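Local structure of axin interactor, dorsalization-associated protein (2QZQ) at residues 21-26 against 88-93; 39-42 against 46-49; 92-95 against 100-103; 107-112 against 129-134. The protein acts as a ventralizing factor in the embryo, binding axin to disrupt its homodimerization and inhibit axin-mediated JNK activation, and is represented here by its C-terminal C2 domain. All coordinates share one frame; numbering follows the deposited sequence.

Contact 1 of 4, residues 21-26 against 88-93; sequences EKIGLK and FEFKHY
Leu25 and Ile23 close on the ring of Phe90 from across the core of the C2 beta sandwich, strand 15-24 with the loop that follows it supplying the two aliphatic chains and strand 85-94 the ring. The tightest part is the meeting of Leu25 with the ring. Its CD1 stands over one face in a CH-pi contact, 3.6 Å from the ring centroid and displaced toward the rim, with Phe90 CZ the nearest ring atom to Leu25 CD1 at 3.5 Å. Ile23 takes a slanting path and uses two branches: CD1 lies 3.8 Å from Phe90 CD1, and CG2 touches Phe90 CE1 at the same distance of 3.8 Å. With CG of Phe90 set opposite the backbone N (chi1 177°), the ring reaches inward between the layers, where a flat aromatic can bridge a gap of 8.7 Å between Ile23 CA and Phe90 CA that backbone hydrogen bonds cannot span. Ile65 of strand 64-72 touches both Ile23 and Phe90, continuing the apolar layer. Away from this interior the character changes. Lys22 lies in cation-pi contact with Tyr64, Lys91 hydrogen-bonds Thr37 from a partly exposed position, and the exposed Lys26 reaches Thr138; long amphipathic lysines suit these places because their amines can find hydroxyl or aromatic partners at the margin. A classic beta bulge, with Glu21 and Lys22 opposite His145, interrupts the strand on this side. With no hydrogen bond or salt bridge between them, what 21-26 and 88-93 contribute to holding the layers together is hydrophobic contact and dispersion, which depend on shape fit.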
loop_
_atom_site.group_PDB
_atom_site.type_symbol
_atom_site.label_atom_id
_atom_site.label_comp_id
_atom_site.label_asym_id
_atom_site.label_seq_id
_atom_site.Cartn_x
_atom_site.Cartn_y
_atom_site.Cartn_z
ATOM N N GLU A 21 -8.730 2.224 -2.128
ATOM C CA GLU A 21 -9.847 3.094 -2.450
ATOM C C GLU A 21 -9.331 4.482 -2.738
ATOM O O GLU A 21 -9.501 4.993 -3.828
ATOM C CB GLU A 21 -10.882 3.096 -1.322
ATOM C CG GLU A 21 -11.417 1.670 -1.079
ATOM C CD GLU A 21 -12.440 1.556 0.050
ATOM O OE1 GLU A 21 -12.481 2.430 0.933
ATOM O OE2 GLU A 21 -13.200 0.560 0.044
ATOM N N LYS A 22 -8.692 5.087 -1.745
ATOM C CA LYS A 22 -8.214 6.451 -1.892
ATOM C C LYS A 22 -7.148 6.704 -0.838
ATOM O O LYS A 22 -7.024 5.936 0.114
ATOM C CB LYS A 22 -9.360 7.442 -1.748
ATOM C CG LYS A 22 -9.897 7.602 -0.342
ATOM C CD LYS A 22 -11.166 8.424 -0.331
ATOM C CE LYS A 22 -11.824 8.345 1.044
ATOM N NZ LYS A 22 -13.009 9.236 1.137
ATOM N N ILE A 23 -6.382 7.772 -1.036
ATOM C CA ILE A 23 -5.426 8.212 -0.043
ATOM C C ILE A 23 -5.640 9.697 0.233
ATOM O O ILE A 23 -5.736 10.516 -0.702
ATOM C CB ILE A 23 -3.950 7.867 -0.432
ATOM C CG1 ILE A 23 -2.982 8.224 0.723
ATOM C CG2 ILE A 23 -3.517 8.542 -1.724
ATOM C CD1 ILE A 23 -1.512 7.812 0.418
ATOM N N GLY A 24 -5.750 10.024 1.517
ATOM C CA GLY A 24 -5.825 11.399 1.988
ATOM C C GLY A 24 -4.437 11.970 2.189
ATOM O O GLY A 24 -3.570 11.344 2.840
ATOM N N LEU A 25 -4.220 13.152 1.625
ATOM C CA LEU A 25 -2.960 13.876 1.776
ATOM C C LEU A 25 -3.275 15.374 1.785
ATOM O O LEU A 25 -4.144 15.840 1.044
ATOM C CB LEU A 25 -1.993 13.522 0.627
ATOM C CG LEU A 25 -1.511 12.070 0.449
ATOM C CD1 LEU A 25 -0.875 11.833 -0.949
ATOM C CD2 LEU A 25 -0.524 11.663 1.513
ATOM N N LYS A 26 -2.608 16.137 2.643
ATOM C CA LYS A 26 -2.916 17.564 2.745
ATOM C C LYS A 26 -2.732 18.238 1.375
ATOM O O LYS A 26 -3.435 19.166 1.030
ATOM C CB LYS A 26 -2.003 18.243 3.778
ATOM C CG LYS A 26 -2.393 18.001 5.233
ATOM C CD LYS A 26 -1.165 17.761 6.142
ATOM C CE LYS A 26 -0.651 19.019 6.830
ATOM N NZ LYS A 26 -0.131 18.668 8.213
ATOM N N PHE A 88 2.641 0.042 1.636
ATOM C CA PHE A 88 2.011 0.826 0.602
ATOM C C PHE A 88 2.818 2.107 0.590
ATOM O O PHE A 88 2.827 2.820 1.593
ATOM C CB PHE A 88 0.550 1.150 0.960
ATOM C CG PHE A 88 -0.242 -0.065 1.328
ATOM C CD1 PHE A 88 -0.984 -0.740 0.378
ATOM C CD2 PHE A 88 -0.171 -0.578 2.625
ATOM C CE1 PHE A 88 -1.694 -1.915 0.723
ATOM C CE2 PHE A 88 -0.872 -1.721 2.966
ATOM C CZ PHE A 88 -1.611 -2.399 2.012
ATOM N N GLU A 89 3.557 2.321 -0.494
ATOM C CA GLU A 89 4.404 3.522 -0.645
ATOM C C GLU A 89 3.778 4.395 -1.707
ATOM O O GLU A 89 3.601 3.943 -2.822
ATOM C CB GLU A 89 5.802 3.145 -1.096
ATOM C CG GLU A 89 6.604 2.361 -0.064
ATOM C CD GLU A 89 7.957 1.976 -0.605
ATOM O OE1 GLU A 89 8.020 1.008 -1.396
ATOM O OE2 GLU A 89 8.935 2.656 -0.253
ATOM N N PHE A 90 3.457 5.632 -1.339
ATOM C CA PHE A 90 2.863 6.584 -2.249
ATOM C C PHE A 90 3.990 7.336 -2.945
ATOM O O PHE A 90 4.846 7.938 -2.295
ATOM C CB PHE A 90 1.961 7.542 -1.501
ATOM C CG PHE A 90 1.361 8.618 -2.372
ATOM C CD1 PHE A 90 0.139 8.428 -2.976
ATOM C CD2 PHE A 90 2.052 9.821 -2.586
ATOM C CE1 PHE A 90 -0.407 9.441 -3.786
ATOM C CE2 PHE A 90 1.534 10.810 -3.372
ATOM C CZ PHE A 90 0.288 10.629 -3.976
ATOM N N LYS A 91 3.988 7.244 -4.277
ATOM C CA LYS A 91 5.041 7.831 -5.102
ATOM C C LYS A 91 4.452 8.822 -6.089
ATOM O O LYS A 91 3.301 8.691 -6.510
ATOM C CB LYS A 91 5.776 6.722 -5.828
ATOM C CG LYS A 91 6.603 5.817 -4.859
ATOM C CD LYS A 91 7.299 4.720 -5.599
ATOM C CE LYS A 91 7.945 3.729 -4.662
ATOM N NZ LYS A 91 8.466 2.566 -5.449
ATOM N N HIS A 92 5.259 9.815 -6.473
ATOM C CA HIS A 92 4.790 10.883 -7.336
ATOM C C HIS A 92 6.002 11.539 -8.011
ATOM O O HIS A 92 7.161 11.399 -7.551
ATOM C CB HIS A 92 3.896 11.894 -6.576
ATOM C CG HIS A 92 4.626 12.710 -5.544
ATOM N ND1 HIS A 92 5.262 12.148 -4.453
ATOM C CD2 HIS A 92 4.844 14.041 -5.453
ATOM C CE1 HIS A 92 5.839 13.099 -3.742
ATOM N NE2 HIS A 92 5.592 14.257 -4.321
ATOM N N TYR A 93 5.709 12.235 -9.104
ATOM C CA TYR A 93 6.749 12.879 -9.914
ATOM C C TYR A 93 7.001 14.277 -9.385
ATOM O O TYR A 93 6.070 15.070 -9.308
ATOM C CB TYR A 93 6.265 12.985 -11.374
ATOM C CG TYR A 93 7.244 13.733 -12.271
ATOM C CD1 TYR A 93 8.431 13.128 -12.663
ATOM C CD2 TYR A 93 6.979 15.037 -12.696
ATOM C CE1 TYR A 93 9.354 13.795 -13.499
ATOM C CE2 TYR A 93 7.883 15.711 -13.533
ATOM C CZ TYR A 93 9.068 15.089 -13.918
ATOM O OH TYR A 93 9.984 15.744 -14.736
#

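Contact 2 of 4, residues 39-42 against 46-49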
loop_
_atom_site.group_PDB
_atom_site.type_symbol
_atom_site.label_atom_id
_atom_site.label_comp_id
_atom_site.label_asym_id
_atom_site.label_seq_id
_atom_site.Cartn_x
_atom_site.Cartn_y
_atom_site.Cartn_z
ATOM N N SER A 39 4.304 -3.818 -1.510
ATOM C CA SER A 39 5.261 -4.864 -1.299
ATOM C C SER A 39 4.900 -5.627 -0.004
ATOM O O SER A 39 4.165 -5.115 0.842
ATOM C CB SER A 39 6.677 -4.288 -1.217
ATOM O OG SER A 39 6.841 -3.378 -0.138
ATOM N N VAL A 40 5.411 -6.855 0.103
ATOM C CA VAL A 40 5.273 -7.661 1.315
ATOM C C VAL A 40 6.691 -7.960 1.795
ATOM O O VAL A 40 7.482 -8.586 1.062
ATOM C CB VAL A 40 4.492 -8.960 1.048
ATOM C CG1 VAL A 40 4.290 -9.745 2.353
ATOM C CG2 VAL A 40 3.112 -8.638 0.415
ATOM N N LYS A 41 7.011 -7.484 2.997
ATOM C CA LYS A 41 8.374 -7.549 3.539
ATOM C C LYS A 41 8.409 -8.437 4.764
ATOM O O LYS A 41 7.457 -8.431 5.537
ATOM C CB LYS A 41 8.873 -6.143 3.947
ATOM C CG LYS A 41 8.989 -5.106 2.796
ATOM C CD LYS A 41 10.022 -5.497 1.773
ATOM C CE LYS A 41 10.606 -4.257 1.067
ATOM N NZ LYS A 41 9.911 -3.937 -0.177
ATOM N N ASP A 42 9.499 -9.185 4.956
ATOM C CA ASP A 42 9.674 -9.935 6.218
ATOM C C ASP A 42 10.061 -9.007 7.370
ATOM O O ASP A 42 10.182 -7.785 7.194
ATOM C CB ASP A 42 10.613 -11.167 6.084
ATOM C CG ASP A 42 12.088 -10.809 5.863
ATOM O OD1 ASP A 42 12.496 -9.642 6.011
ATOM O OD2 ASP A 42 12.867 -11.730 5.523
ATOM N N ILE A 46 12.943 -7.487 4.038
ATOM C CA ILE A 46 13.248 -8.180 2.781
ATOM C C ILE A 46 11.975 -8.618 2.091
ATOM O O ILE A 46 11.092 -9.197 2.726
ATOM C CB ILE A 46 14.158 -9.450 3.001
ATOM C CG1 ILE A 46 15.456 -9.100 3.746
ATOM C CG2 ILE A 46 14.433 -10.204 1.662
ATOM C CD1 ILE A 46 16.202 -7.854 3.249
ATOM N N ASP A 47 11.893 -8.343 0.786
ATOM C CA ASP A 47 10.781 -8.786 -0.056
ATOM C C ASP A 47 10.512 -10.287 -0.041
ATOM O O ASP A 47 11.399 -11.095 -0.319
ATOM C CB ASP A 47 10.978 -8.335 -1.491
ATOM C CG ASP A 47 10.647 -6.877 -1.678
ATOM O OD1 ASP A 47 9.514 -6.455 -1.354
ATOM O OD2 ASP A 47 11.543 -6.158 -2.128
ATOM N N LEU A 48 9.277 -10.632 0.310
ATOM C CA LEU A 48 8.815 -12.012 0.350
ATOM C C LEU A 48 8.091 -12.343 -0.953
ATOM O O LEU A 48 7.892 -13.511 -1.284
ATOM C CB LEU A 48 7.865 -12.207 1.535
ATOM C CG LEU A 48 8.465 -12.265 2.945
ATOM C CD1 LEU A 48 7.367 -11.954 3.949
ATOM C CD2 LEU A 48 9.072 -13.643 3.227
ATOM N N ASN A 49 7.698 -11.287 -1.668
ATOM C CA ASN A 49 6.874 -11.344 -2.869
ATOM C C ASN A 49 7.426 -10.350 -3.900
ATOM O O ASN A 49 8.192 -9.432 -3.530
ATOM C CB ASN A 49 5.440 -10.873 -2.579
ATOM C CG ASN A 49 4.627 -11.844 -1.741
ATOM O OD1 ASN A 49 5.092 -12.921 -1.338
ATOM N ND2 ASN A 49 3.388 -11.460 -1.479
HETATM O O HOH W 1 7.051 -7.341 -2.146
#
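Lys41 and Asp47 form a salt bridge, NZ of Lys41 lying 2.8 Å from OD1 of Asp47 and meeting it from above the carboxylate plane. The lysine chain is bent at chi2 (-64°) and chi4, which lays it alongside the aspartate, both pointing the same way; its ammonium also gives a weak bond to Ser39 OG and a cation-pi contact to Phe129. Among the backbone bonds, Leu48 N reaches Val40 O at 2.8 Å, and Asp42 N reaches Ile46 O at 2.7 Å. Asp42 adds a side-chain acceptor: its OD1 receives Ile46 N at 3.0 Å and a weak bond from Asn44 N, consistent with an Asx turn, a role that suits a short carboxylate. The chain thus folds back after strand 34-41 of the C2 sandwich, with one beta bridge between Lys41 and Asp47, in a part of the domain probably involved in axin binding. A water accepts from Val40 N at 2.8 Å and sits close to Asp47 OD1 and Asn49 O. Farther out, Leu48 crosses Val40 at about a right angle, Leu48 CD1 being 4.1 Å from Val40 CG1, while Val40 CG2 rests against the amide end of Asn49.

Contact 3 of 4, residues 92-95 against 100-103; sequences HYKP and TSTK
His92 leans across to Lys103 in the beta hairpin of strands 85-94 and 99-109, its imidazole meeting the start of the lysine chain obliquely. A chi1 of 68° places the histidine CG between its own backbone N and carbonyl carbon, and this turns the ring along the partner strand, toward CB of Lys103. The lysine is extended as it crosses the imidazole and bends only at chi4, sending its ammonium to a salt bridge with Asp27; the aliphatic part of a long chain is thus left to pack on the ring. Beneath the side chains, His92 and Ser101 make an antiparallel hydrogen-bonded pair, with His92 N to Ser101 O at 3.0 Å and Ser101 N to His92 O at 2.9 Å. The next pair, Tyr93 and Thr100, is non-hydrogen-bonded, with 4.4 Å between Tyr93 CA and Thr100 CA, and its side chains occupy the face opposite to that of His92 and Ser101. Thr100 CA lies 3.3 Å from His92 O in a CA-H...O contact; its beta-branched side chain suits a strand. The small Ser101 admits the chain of Lys94 closely alongside: CD of Lys94 lies 3.4 Å from CB of Ser101, tighter than usual for two carbons.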
loop_
_atom_site.group_PDB
_atom_site.type_symbol
_atom_site.label_atom_id
_atom_site.label_comp_id
_atom_site.label_asym_id
_atom_site.label_seq_id
_atom_site.Cartn_x
_atom_site.Cartn_y
_atom_site.Cartn_z
ATOM N N HIS A 92 5.259 9.815 -6.473
ATOM C CA HIS A 92 4.790 10.883 -7.336
ATOM C C HIS A 92 6.002 11.539 -8.011
ATOM O O HIS A 92 7.161 11.399 -7.551
ATOM C CB HIS A 92 3.896 11.894 -6.576
ATOM C CG HIS A 92 4.626 12.710 -5.544
ATOM N ND1 HIS A 92 5.262 12.148 -4.453
ATOM C CD2 HIS A 92 4.844 14.041 -5.453
ATOM C CE1 HIS A 92 5.839 13.099 -3.742
ATOM N NE2 HIS A 92 5.592 14.257 -4.321
ATOM N N TYR A 93 5.709 12.235 -9.104
ATOM C CA TYR A 93 6.749 12.879 -9.914
ATOM C C TYR A 93 7.001 14.277 -9.385
ATOM O O TYR A 93 6.070 15.070 -9.308
ATOM C CB TYR A 93 6.265 12.985 -11.374
ATOM C CG TYR A 93 7.244 13.733 -12.271
ATOM C CD1 TYR A 93 8.431 13.128 -12.663
ATOM C CD2 TYR A 93 6.979 15.037 -12.696
ATOM C CE1 TYR A 93 9.354 13.795 -13.499
ATOM C CE2 TYR A 93 7.883 15.711 -13.533
ATOM C CZ TYR A 93 9.068 15.089 -13.918
ATOM O OH TYR A 93 9.984 15.744 -14.736
ATOM N N LYS A 94 8.258 14.592 -9.061
ATOM C CA LYS A 94 8.611 15.935 -8.555
ATOM C C LYS A 94 9.156 16.778 -9.712
ATOM O O LYS A 94 10.271 16.521 -10.207
ATOM C CB LYS A 94 9.644 15.851 -7.430
ATOM C CG LYS A 94 9.108 15.220 -6.145
ATOM C CD LYS A 94 10.192 15.251 -5.083
ATOM C CE LYS A 94 9.921 16.295 -3.992
ATOM N NZ LYS A 94 10.682 15.908 -2.741
ATOM N N PRO A 95 8.366 17.763 -10.179
ATOM C CA PRO A 95 8.761 18.442 -11.426
ATOM C C PRO A 95 10.042 19.268 -11.349
ATOM O O PRO A 95 10.698 19.474 -12.388
ATOM C CB PRO A 95 7.553 19.356 -11.729
ATOM C CG PRO A 95 6.449 18.832 -10.896
ATOM C CD PRO A 95 7.091 18.282 -9.664
ATOM N N THR A 100 10.910 10.513 -9.768
ATOM C CA THR A 100 9.877 9.993 -8.867
ATOM C C THR A 100 10.391 9.866 -7.439
ATOM O O THR A 100 11.490 9.360 -7.205
ATOM C CB THR A 100 9.423 8.624 -9.348
ATOM O OG1 THR A 100 8.818 8.783 -10.630
ATOM C CG2 THR A 100 8.373 7.980 -8.353
ATOM N N SER A 101 9.584 10.336 -6.491
ATOM C CA SER A 101 9.964 10.394 -5.089
ATOM C C SER A 101 8.900 9.589 -4.332
ATOM O O SER A 101 7.740 9.571 -4.722
ATOM C CB SER A 101 9.966 11.850 -4.620
ATOM O OG SER A 101 10.147 12.000 -3.200
ATOM N N THR A 102 9.332 8.890 -3.293
ATOM C CA THR A 102 8.421 8.305 -2.320
ATOM C C THR A 102 8.118 9.410 -1.316
ATOM O O THR A 102 9.023 9.972 -0.725
ATOM C CB THR A 102 9.071 7.144 -1.580
ATOM O OG1 THR A 102 9.498 6.165 -2.525
ATOM C CG2 THR A 102 8.072 6.514 -0.626
ATOM N N LYS A 103 6.848 9.753 -1.165
ATOM C CA LYS A 103 6.434 10.811 -0.258
ATOM C C LYS A 103 6.222 10.251 1.135
ATOM O O LYS A 103 6.603 10.848 2.147
ATOM C CB LYS A 103 5.100 11.358 -0.753
ATOM C CG LYS A 103 4.536 12.539 0.046
ATOM C CD LYS A 103 3.310 13.061 -0.725
ATOM C CE LYS A 103 2.731 14.275 -0.087
ATOM N NZ LYS A 103 3.644 15.426 -0.370
#

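Contact 4 of 4, residues 107-112 against 129-134; sequences FMEMDE and FKRKKL
Arg131 bends at chi2 (-90°) and Glu109 bends at its own chi2 (-69°), and these two turns bring the carboxylate up to the NE/NH2 side of the guanidinium, joining the end of strand 99-109 of the C2 sandwich to the loop after strand 116-124. The result is a side-on, bidentate salt bridge. Arg131 NE donates to Glu109 OE2 at 3.0 Å, nearly straight and in the guanidinium plane, while Arg131 NH2 reaches Glu109 OE1 at 3.3 Å through that oxygen's syn lone pair; the planes of the two groups are 37° apart. Arginine suits this place because its remaining nitrogen has work too: NH1 donates to Phe129 O at 3.0 Å and to Asp42 O, which fixes the rotation of the group. Glu109 is steadied from its own side, since its backbone N gives a bond to Glu112 OE2 at 2.9 Å at the entry to the short 3-10 turn 110-112. Phe107 supplies the apolar floor. The methylene Arg131 CB sits over one face of its ring, a CH-pi contact 3.8 Å from the centroid, so the aliphatic root of the arginine is used as well as its charge. At the ring's edge, Leu134 CD1 meets Phe107 CE1 at 3.8 Å.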
loop_
_atom_site.group_PDB
_atom_site.type_symbol
_atom_site.label_atom_id
_atom_site.label_comp_id
_atom_site.label_asym_id
_atom_site.label_seq_id
_atom_site.Cartn_x
_atom_site.Cartn_y
_atom_site.Cartn_z
ATOM N N PHE A 107 1.826 0.758 6.389
ATOM C CA PHE A 107 2.027 -0.666 6.378
ATOM C C PHE A 107 0.974 -1.321 7.231
ATOM O O PHE A 107 0.311 -0.658 8.038
ATOM C CB PHE A 107 3.431 -1.023 6.882
ATOM C CG PHE A 107 3.688 -0.610 8.307
ATOM C CD1 PHE A 107 4.057 0.686 8.617
ATOM C CD2 PHE A 107 3.539 -1.535 9.348
ATOM C CE1 PHE A 107 4.334 1.064 9.942
ATOM C CE2 PHE A 107 3.766 -1.166 10.655
ATOM C CZ PHE A 107 4.173 0.111 10.969
HETATM N N MSE A 108 0.819 -2.625 7.040
HETATM C CA MSE A 108 -0.025 -3.412 7.922
HETATM C C MSE A 108 0.626 -4.734 8.270
HETATM O O MSE A 108 1.140 -5.426 7.390
HETATM C CB MSE A 108 -1.446 -3.591 7.373
HETATM C CG MSE A 108 -1.585 -4.076 5.946
HETATM SE SE MSE A 108 -3.550 -4.213 5.516
HETATM C CE MSE A 108 -3.782 -5.825 6.022
ATOM N N GLU A 109 0.612 -5.050 9.568
ATOM C CA GLU A 109 1.097 -6.328 10.087
ATOM C C GLU A 109 0.106 -7.461 9.796
ATOM O O GLU A 109 -1.055 -7.221 9.473
ATOM C CB GLU A 109 1.388 -6.242 11.598
ATOM C CG GLU A 109 2.427 -5.169 12.063
ATOM C CD GLU A 109 3.895 -5.448 11.657
ATOM O OE1 GLU A 109 4.236 -6.559 11.200
ATOM O OE2 GLU A 109 4.743 -4.533 11.801
HETATM N N MSE A 110 0.565 -8.700 9.929
HETATM C CA MSE A 110 -0.273 -9.876 9.637
HETATM C C MSE A 110 -1.572 -9.934 10.450
HETATM O O MSE A 110 -2.626 -10.317 9.930
HETATM C CB MSE A 110 0.524 -11.159 9.889
HETATM C CG MSE A 110 1.671 -11.389 8.938
HETATM SE SE MSE A 110 1.186 -11.378 7.012
HETATM C CE MSE A 110 -0.560 -11.877 6.910
ATOM N N ASP A 111 -1.486 -9.544 11.722
ATOM C CA ASP A 111 -2.639 -9.600 12.631
ATOM C C ASP A 111 -3.690 -8.516 12.336
ATOM O O ASP A 111 -4.768 -8.484 12.953
ATOM C CB ASP A 111 -2.176 -9.623 14.113
ATOM C CG ASP A 111 -1.547 -8.304 14.588
ATOM O OD1 ASP A 111 -1.315 -7.357 13.798
ATOM O OD2 ASP A 111 -1.284 -8.205 15.805
ATOM N N GLU A 112 -3.383 -7.640 11.363
ATOM C CA GLU A 112 -4.323 -6.627 10.882
ATOM C C GLU A 112 -5.127 -7.048 9.651
ATOM O O GLU A 112 -5.998 -6.300 9.177
ATOM C CB GLU A 112 -3.604 -5.320 10.568
ATOM C CG GLU A 112 -2.946 -4.692 11.763
ATOM C CD GLU A 112 -2.323 -3.372 11.405
ATOM O OE1 GLU A 112 -3.073 -2.390 11.367
ATOM O OE2 GLU A 112 -1.099 -3.319 11.172
ATOM N N PHE A 129 11.359 -0.201 5.944
ATOM C CA PHE A 129 10.801 -1.513 5.711
ATOM C C PHE A 129 10.903 -2.466 6.896
ATOM O O PHE A 129 10.281 -3.518 6.895
ATOM C CB PHE A 129 11.404 -2.143 4.452
ATOM C CG PHE A 129 10.955 -1.484 3.166
ATOM C CD1 PHE A 129 9.612 -1.457 2.811
ATOM C CD2 PHE A 129 11.887 -0.897 2.309
ATOM C CE1 PHE A 129 9.208 -0.881 1.605
ATOM C CE2 PHE A 129 11.490 -0.321 1.108
ATOM C CZ PHE A 129 10.144 -0.309 0.767
ATOM N N LYS A 130 11.638 -2.062 7.928
ATOM C CA LYS A 130 11.609 -2.777 9.208
ATOM C C LYS A 130 10.613 -2.144 10.195
ATOM O O LYS A 130 10.368 -2.712 11.267
ATOM C CB LYS A 130 13.013 -2.834 9.812
ATOM C CG LYS A 130 14.000 -3.682 8.997
ATOM C CD LYS A 130 15.375 -3.522 9.562
ATOM C CE LYS A 130 16.396 -4.237 8.698
ATOM N NZ LYS A 130 17.753 -3.976 9.223
ATOM N N ARG A 131 10.009 -1.010 9.795
ATOM C CA ARG A 131 9.059 -0.218 10.621
ATOM C C ARG A 131 9.472 -0.024 12.099
ATOM O O ARG A 131 8.668 -0.095 13.022
ATOM C CB ARG A 131 7.587 -0.673 10.456
ATOM C CG ARG A 131 7.256 -2.123 10.735
ATOM C CD ARG A 131 7.365 -3.031 9.505
ATOM N NE ARG A 131 7.022 -4.421 9.848
ATOM C CZ ARG A 131 7.566 -5.511 9.286
ATOM N NH1 ARG A 131 8.513 -5.434 8.330
ATOM N NH2 ARG A 131 7.133 -6.691 9.667
ATOM N N LYS A 132 10.757 0.237 12.281
ATOM C CA LYS A 132 11.362 0.423 13.603
ATOM C C LYS A 132 11.304 1.879 14.062
ATOM O O LYS A 132 11.159 2.150 15.252
ATOM C CB LYS A 132 12.833 -0.004 13.536
ATOM C CG LYS A 132 13.087 -1.489 13.281
ATOM C CD LYS A 132 12.178 -2.345 14.112
ATOM C CE LYS A 132 12.868 -3.614 14.586
ATOM N NZ LYS A 132 12.155 -4.044 15.822
ATOM N N LYS A 133 11.468 2.804 13.124
ATOM C CA LYS A 133 11.453 4.229 13.433
ATOM C C LYS A 133 10.498 4.942 12.491
ATOM O O LYS A 133 10.713 4.935 11.292
ATOM C CB LYS A 133 12.849 4.848 13.334
ATOM C CG LYS A 133 13.727 4.631 14.561
ATOM C CD LYS A 133 15.200 5.025 14.304
ATOM C CE LYS A 133 15.387 6.520 14.191
ATOM N NZ LYS A 133 16.873 6.774 14.266
ATOM N N LEU A 134 9.454 5.544 13.057
ATOM C CA LEU A 134 8.332 6.127 12.292
ATOM C C LEU A 134 8.087 7.605 12.613
ATOM O O LEU A 134 8.017 7.998 13.781
ATOM C CB LEU A 134 7.053 5.302 12.538
ATOM C CG LEU A 134 7.172 3.781 12.302
ATOM C CD1 LEU A 134 5.940 3.016 12.747
ATOM C CD2 LEU A 134 7.479 3.480 10.793
#

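Contact 1 lies in the core between the two layers of the sandwich and is wholly apolar; contact 2, partly buried, and contacts 3 and 4, at the surface, all use polar bonds. Strand 85-94 serves both contact 1 and contact 3, which share His92 and Tyr93 and are joined by the backbone bond from Lys103 N to Phe90 O. Strand 99-109 runs from contact 3 to contact 4, whose centres are about 23 Å apart. Contacts 2 and 4 meet where Arg131 NH1 bonds Asp42 O and Phe129 packs on Lys41, so each salt bridge lies beside the other's loop. In contact 3, by contrast, the only hydrogen bonds between the segments are those of the paired backbones.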